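Local coordinates for protein putative hydrolase (Burkholderia cenocepacia, PDB 4X00) that is probably a hydrolase of the alpha/beta hydrolase fold, thought to act on aryl esters through a serine nucleophile, at residues Asn49-Leu59 against Phe262-Leu273. Sequence-based numbering, arbitrary orientation. Where two conformers were deposited one is given.
Sequences NWSKQLQDPRL and FLEEPERFNRDL. With EDO (1,2-ethanediol), chain H; EDO (1,2-ethanediol), chain F.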
loop_
_atom_site.group_PDB
_atom_site.type_symbol
_atom_site.label_atom_id
_atom_site.label_comp_id
_atom_site.label_asym_id
_atom_site.label_seq_id
_atom_site.Cartn_x
_atom_site.Cartn_y
_atom_site.Cartn_z
ATOM N N ASN A 49 -0.797 3.940 9.176
ATOM C CA ASN A 49 -1.510 4.680 8.133
ATOM C C ASN A 49 -2.997 4.395 8.079
ATOM O O ASN A 49 -3.740 5.227 7.596
ATOM C CB ASN A 49 -0.920 4.376 6.766
ATOM C CG ASN A 49 0.432 4.968 6.583
ATOM O OD1 ASN A 49 1.393 4.238 6.344
ATOM N ND2 ASN A 49 0.528 6.278 6.644
ATOM N N TRP A 50 -3.406 3.216 8.562
ATOM C CA TRP A 50 -4.777 2.741 8.365
ATOM C C TRP A 50 -5.691 2.995 9.553
ATOM O O TRP A 50 -6.795 2.468 9.606
ATOM C CB TRP A 50 -4.753 1.252 8.033
ATOM C CG TRP A 50 -3.989 0.923 6.798
ATOM C CD1 TRP A 50 -2.809 0.211 6.716
ATOM C CD2 TRP A 50 -4.318 1.310 5.461
ATOM N NE1 TRP A 50 -2.407 0.125 5.409
ATOM C CE2 TRP A 50 -3.331 0.761 4.609
ATOM C CE3 TRP A 50 -5.399 2.011 4.888
ATOM C CZ2 TRP A 50 -3.381 0.904 3.208
ATOM C CZ3 TRP A 50 -5.439 2.159 3.502
ATOM C CH2 TRP A 50 -4.439 1.619 2.682
ATOM N N SER A 51 -5.285 3.856 10.476
ATOM C CA SER A 51 -6.042 4.070 11.709
ATOM C C SER A 51 -7.501 4.499 11.487
ATOM O O SER A 51 -8.396 4.091 12.228
ATOM C CB SER A 51 -5.356 5.107 12.591
ATOM O OG SER A 51 -5.434 6.379 11.997
ATOM N N LYS A 52 -7.757 5.330 10.477
ATOM C CA LYS A 52 -9.131 5.801 10.285
ATOM C C LYS A 52 -10.032 4.734 9.690
ATOM O O LYS A 52 -11.269 4.854 9.737
ATOM C CB LYS A 52 -9.157 7.052 9.411
ATOM C CG LYS A 52 -8.403 8.213 10.040
ATOM C CD LYS A 52 -8.671 9.473 9.297
ATOM C CE LYS A 52 -7.780 10.595 9.785
ATOM N NZ LYS A 52 -8.021 11.789 8.951
ATOM N N GLN A 53 -9.438 3.700 9.110
ATOM C CA GLN A 53 -10.212 2.531 8.658
ATOM C C GLN A 53 -10.446 1.606 9.857
ATOM O O GLN A 53 -11.584 1.175 10.111
ATOM C CB GLN A 53 -9.494 1.784 7.526
ATOM C CG GLN A 53 -9.514 2.538 6.190
ATOM C CD GLN A 53 -8.840 3.900 6.239
ATOM O OE1 GLN A 53 -7.625 3.977 6.483
ATOM N NE2 GLN A 53 -9.597 4.985 5.987
ATOM N N LEU A 54 -9.390 1.297 10.605
ATOM C CA LEU A 54 -9.539 0.360 11.721
ATOM C C LEU A 54 -10.443 0.862 12.834
ATOM O O LEU A 54 -11.047 0.063 13.545
ATOM C CB LEU A 54 -8.175 0.034 12.327
ATOM C CG LEU A 54 -7.128 -0.400 11.320
ATOM C CD1 LEU A 54 -5.779 -0.542 12.003
ATOM C CD2 LEU A 54 -7.581 -1.714 10.660
ATOM N N GLN A 55 -10.525 2.172 12.996
ATOM C CA GLN A 55 -11.350 2.752 14.053
ATOM C C GLN A 55 -12.809 2.975 13.690
ATOM O O GLN A 55 -13.591 3.365 14.540
ATOM C CB GLN A 55 -10.753 4.095 14.496
ATOM C CG GLN A 55 -9.395 3.979 15.181
ATOM C CD GLN A 55 -8.673 5.323 15.281
ATOM O OE1 GLN A 55 -9.182 6.355 14.826
ATOM N NE2 GLN A 55 -7.478 5.313 15.874
ATOM N N ASP A 56 -13.182 2.748 12.434
ATOM C CA ASP A 56 -14.543 3.028 11.988
ATOM C C ASP A 56 -15.484 1.899 12.390
ATOM O O ASP A 56 -15.311 0.780 11.940
ATOM C CB ASP A 56 -14.550 3.230 10.476
ATOM C CG ASP A 56 -15.875 3.779 9.967
ATOM O OD1 ASP A 56 -16.894 3.596 10.645
ATOM O OD2 ASP A 56 -15.915 4.364 8.872
ATOM N N PRO A 57 -16.490 2.196 13.230
ATOM C CA PRO A 57 -17.446 1.157 13.628
ATOM C C PRO A 57 -18.063 0.445 12.424
ATOM O O PRO A 57 -18.382 -0.756 12.498
ATOM C CB PRO A 57 -18.513 1.938 14.397
ATOM C CG PRO A 57 -17.843 3.134 14.885
ATOM C CD PRO A 57 -16.760 3.487 13.896
ATOM N N ARG A 58 -18.226 1.180 11.331
ATOM C CA ARG A 58 -18.913 0.661 10.140
ATOM C C ARG A 58 -18.090 -0.376 9.372
ATOM O O ARG A 58 -18.611 -1.060 8.496
ATOM C CB ARG A 58 -19.294 1.801 9.199
ATOM N N LEU A 59 -16.808 -0.509 9.704
ATOM C CA LEU A 59 -15.976 -1.537 9.094
ATOM C C LEU A 59 -15.701 -2.711 10.029
ATOM O O LEU A 59 -15.022 -3.651 9.631
ATOM C CB LEU A 59 -14.645 -0.946 8.648
ATOM C CG LEU A 59 -14.716 0.107 7.534
ATOM C CD1 LEU A 59 -13.336 0.583 7.176
ATOM C CD2 LEU A 59 -15.399 -0.489 6.291
ATOM N N PHE A 262 -7.442 7.877 1.943
ATOM C CA PHE A 262 -7.963 7.132 3.090
ATOM C C PHE A 262 -7.779 7.924 4.398
ATOM O O PHE A 262 -8.501 7.673 5.385
ATOM C CB PHE A 262 -7.279 5.755 3.191
ATOM C CG PHE A 262 -5.768 5.852 3.220
ATOM C CD1 PHE A 262 -5.028 5.938 2.037
ATOM C CD2 PHE A 262 -5.110 5.938 4.453
ATOM C CE1 PHE A 262 -3.638 6.077 2.078
ATOM C CE2 PHE A 262 -3.731 6.088 4.507
ATOM C CZ PHE A 262 -2.995 6.161 3.311
ATOM N N LEU A 263 -6.829 8.871 4.405
ATOM C CA LEU A 263 -6.657 9.778 5.544
ATOM C C LEU A 263 -7.338 11.103 5.270
ATOM O O LEU A 263 -7.901 11.714 6.183
ATOM C CB LEU A 263 -5.157 10.011 5.827
ATOM C CG LEU A 263 -4.509 8.875 6.639
ATOM C CD1 LEU A 263 -2.966 8.961 6.527
ATOM C CD2 LEU A 263 -4.948 8.889 8.101
ATOM N N GLU A 264 -7.283 11.558 4.016
ATOM C CA GLU A 264 -7.808 12.899 3.679
ATOM C C GLU A 264 -9.333 12.980 3.597
ATOM O O GLU A 264 -9.921 14.023 3.955
ATOM C CB GLU A 264 -7.213 13.385 2.359
ATOM C CG GLU A 264 -5.673 13.529 2.430
ATOM C CD GLU A 264 -5.051 13.893 1.105
ATOM O OE1 GLU A 264 -5.311 14.998 0.609
ATOM O OE2 GLU A 264 -4.280 13.080 0.548
ATOM N N GLU A 265 -9.958 11.920 3.103
ATOM C CA GLU A 265 -11.411 11.824 2.975
ATOM C C GLU A 265 -11.851 10.467 3.527
ATOM O O GLU A 265 -12.299 9.592 2.774
ATOM C CB GLU A 265 -11.833 11.992 1.508
ATOM C CG GLU A 265 -11.608 13.404 0.987
ATOM C CD GLU A 265 -12.152 13.610 -0.418
ATOM O OE1 GLU A 265 -13.353 13.376 -0.652
ATOM O OE2 GLU A 265 -11.384 14.031 -1.305
ATOM N N PRO A 266 -11.697 10.268 4.838
ATOM C CA PRO A 266 -11.839 8.910 5.386
ATOM C C PRO A 266 -13.279 8.413 5.364
ATOM O O PRO A 266 -13.473 7.209 5.176
ATOM C CB PRO A 266 -11.320 9.074 6.833
ATOM C CG PRO A 266 -11.564 10.518 7.159
ATOM C CD PRO A 266 -11.291 11.255 5.862
ATOM N N GLU A 267 -14.261 9.289 5.548
ATOM C CA GLU A 267 -15.645 8.824 5.519
ATOM C C GLU A 267 -16.023 8.328 4.122
ATOM O O GLU A 267 -16.613 7.257 3.945
ATOM C CB GLU A 267 -16.578 9.953 5.937
ATOM C CG GLU A 267 -16.331 10.469 7.344
ATOM C CD GLU A 267 -15.231 11.555 7.438
ATOM O OE1 GLU A 267 -14.717 12.014 6.404
ATOM O OE2 GLU A 267 -14.954 12.027 8.557
ATOM N N ARG A 268 -15.647 9.099 3.109
ATOM C CA ARG A 268 -15.868 8.692 1.730
ATOM C C ARG A 268 -15.099 7.414 1.393
ATOM O O ARG A 268 -15.655 6.471 0.808
ATOM C CB ARG A 268 -15.469 9.830 0.789
ATOM C CG ARG A 268 -15.609 9.541 -0.675
ATOM C CD ARG A 268 -15.093 10.721 -1.475
ATOM N NE ARG A 268 -15.238 10.536 -2.910
ATOM C CZ ARG A 268 -14.791 11.415 -3.796
ATOM N NH1 ARG A 268 -14.190 12.557 -3.372
ATOM N NH2 ARG A 268 -14.978 11.194 -5.098
ATOM N N PHE A 269 -13.838 7.354 1.817
ATOM C CA PHE A 269 -13.033 6.176 1.526
ATOM C C PHE A 269 -13.641 4.927 2.142
ATOM O O PHE A 269 -13.720 3.887 1.488
ATOM C CB PHE A 269 -11.602 6.384 2.024
ATOM C CG PHE A 269 -10.703 5.215 1.714
ATOM C CD1 PHE A 269 -10.073 5.127 0.486
ATOM C CD2 PHE A 269 -10.570 4.175 2.620
ATOM C CE1 PHE A 269 -9.283 4.031 0.170
ATOM C CE2 PHE A 269 -9.770 3.073 2.306
ATOM C CZ PHE A 269 -9.172 2.997 1.077
ATOM N N ASN A 270 -14.056 5.024 3.402
ATOM C CA ASN A 270 -14.573 3.846 4.087
ATOM C C ASN A 270 -15.892 3.398 3.485
ATOM O O ASN A 270 -16.195 2.198 3.468
ATOM C CB ASN A 270 -14.743 4.124 5.575
ATOM C CG ASN A 270 -13.416 4.312 6.273
ATOM O OD1 ASN A 270 -12.356 4.067 5.679
ATOM N ND2 ASN A 270 -13.464 4.700 7.541
ATOM N N ARG A 271 -16.699 4.360 3.033
ATOM C CA ARG A 271 -17.918 4.046 2.290
ATOM C C ARG A 271 -17.583 3.300 0.988
ATOM O O ARG A 271 -18.137 2.231 0.705
ATOM C CB ARG A 271 -18.672 5.352 1.985
ATOM C CG ARG A 271 -20.036 5.098 1.337
ATOM C CD ARG A 271 -20.551 6.371 0.631
ATOM N NE ARG A 271 -19.794 6.610 -0.591
ATOM C CZ ARG A 271 -19.396 7.808 -1.039
ATOM N NH1 ARG A 271 -19.719 8.924 -0.388
ATOM N NH2 ARG A 271 -18.664 7.895 -2.144
ATOM N N ASP A 272 -16.655 3.854 0.197
ATOM C CA ASP A 272 -16.263 3.190 -1.046
ATOM C C ASP A 272 -15.684 1.802 -0.794
ATOM O O ASP A 272 -15.960 0.865 -1.552
ATOM C CB ASP A 272 -15.246 4.056 -1.791
ATOM C CG ASP A 272 -15.865 5.251 -2.489
ATOM O OD1 ASP A 272 -17.111 5.301 -2.705
ATOM O OD2 ASP A 272 -15.087 6.146 -2.861
ATOM N N LEU A 273 -14.879 1.660 0.254
ATOM C CA LEU A 273 -14.253 0.370 0.542
ATOM C C LEU A 273 -15.301 -0.651 0.942
ATOM O O LEU A 273 -15.334 -1.776 0.401
ATOM C CB LEU A 273 -13.197 0.525 1.641
ATOM C CG LEU A 273 -12.583 -0.799 2.106
ATOM C CD1 LEU A 273 -11.919 -1.569 0.920
ATOM C CD2 LEU A 273 -11.561 -0.544 3.218
HETATM C C1 EDO H . -16.555 8.870 -6.367
HETATM O O1 EDO H . -17.516 9.841 -5.894
HETATM C C2 EDO H . -16.331 7.732 -5.374
HETATM O O2 EDO H . -16.243 8.205 -4.027
HETATM C C1 EDO F . -2.756 8.134 11.022
HETATM O O1 EDO F . -3.990 8.641 11.544
HETATM C C2 EDO F . -1.792 7.904 12.179
HETATM O O2 EDO F . -2.193 6.742 12.922
#
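Gln-53 and Asn-270 meet where the short helix 51-54 packs beside the C-terminal helix 266-280 of an alpha/beta hydrolase fold, a worked example of how two elements far apart in sequence are joined on one side of a central sheet by interlocked amides. Each amide nitrogen spends its two N-H groups across the contact. NE2 of Gln-53 gives one to OD1 of Asn-270 at 2.9 Å, nearly within its own amide plane, and the other to the backbone O of Phe-262 at 3.0 Å. The bend at chi2 (60°) folds the glutamine chain back toward both acceptors, and the two amide planes stand 77° apart. ND2 of Asn-270 bridges in the other direction: Lys-52 O receives it from above the carbonyl plane, whereas Asp-56 OD2, 2.8 Å away, offers its anti lone pair. The other carboxylate oxygen of Asp-56 closes an Asx turn onto the backbone N of Arg-58, so each oxygen of the aspartate has a partner of its own.

Aromatic and aliphatic packing flanks this polar core. Trp-50 sets CZ3 over one face of the Phe-262 ring, 3.7 Å above its plane and shifted toward the rim, with the rings inclined at 38°. Asn-49 O lies at the edge of the phenylalanine, near CE2. Both aromatic residues also touch Trp-111, the last residue of strand 107-111, just before the probable nucleophile elbow; the Phe-262 and Trp-111 rings meet edge-to-face. CD1 of Leu-59 rests against CG of Asn-270 at 3.8 Å.

Toward the more exposed margin, the extended Lys-52 chain runs over Pro-266, CD lying 3.6 Å from the ring's CB, and its NZ ends in the carbonyl plane of Leu-263, on a lone pair of O at 2.8 Å.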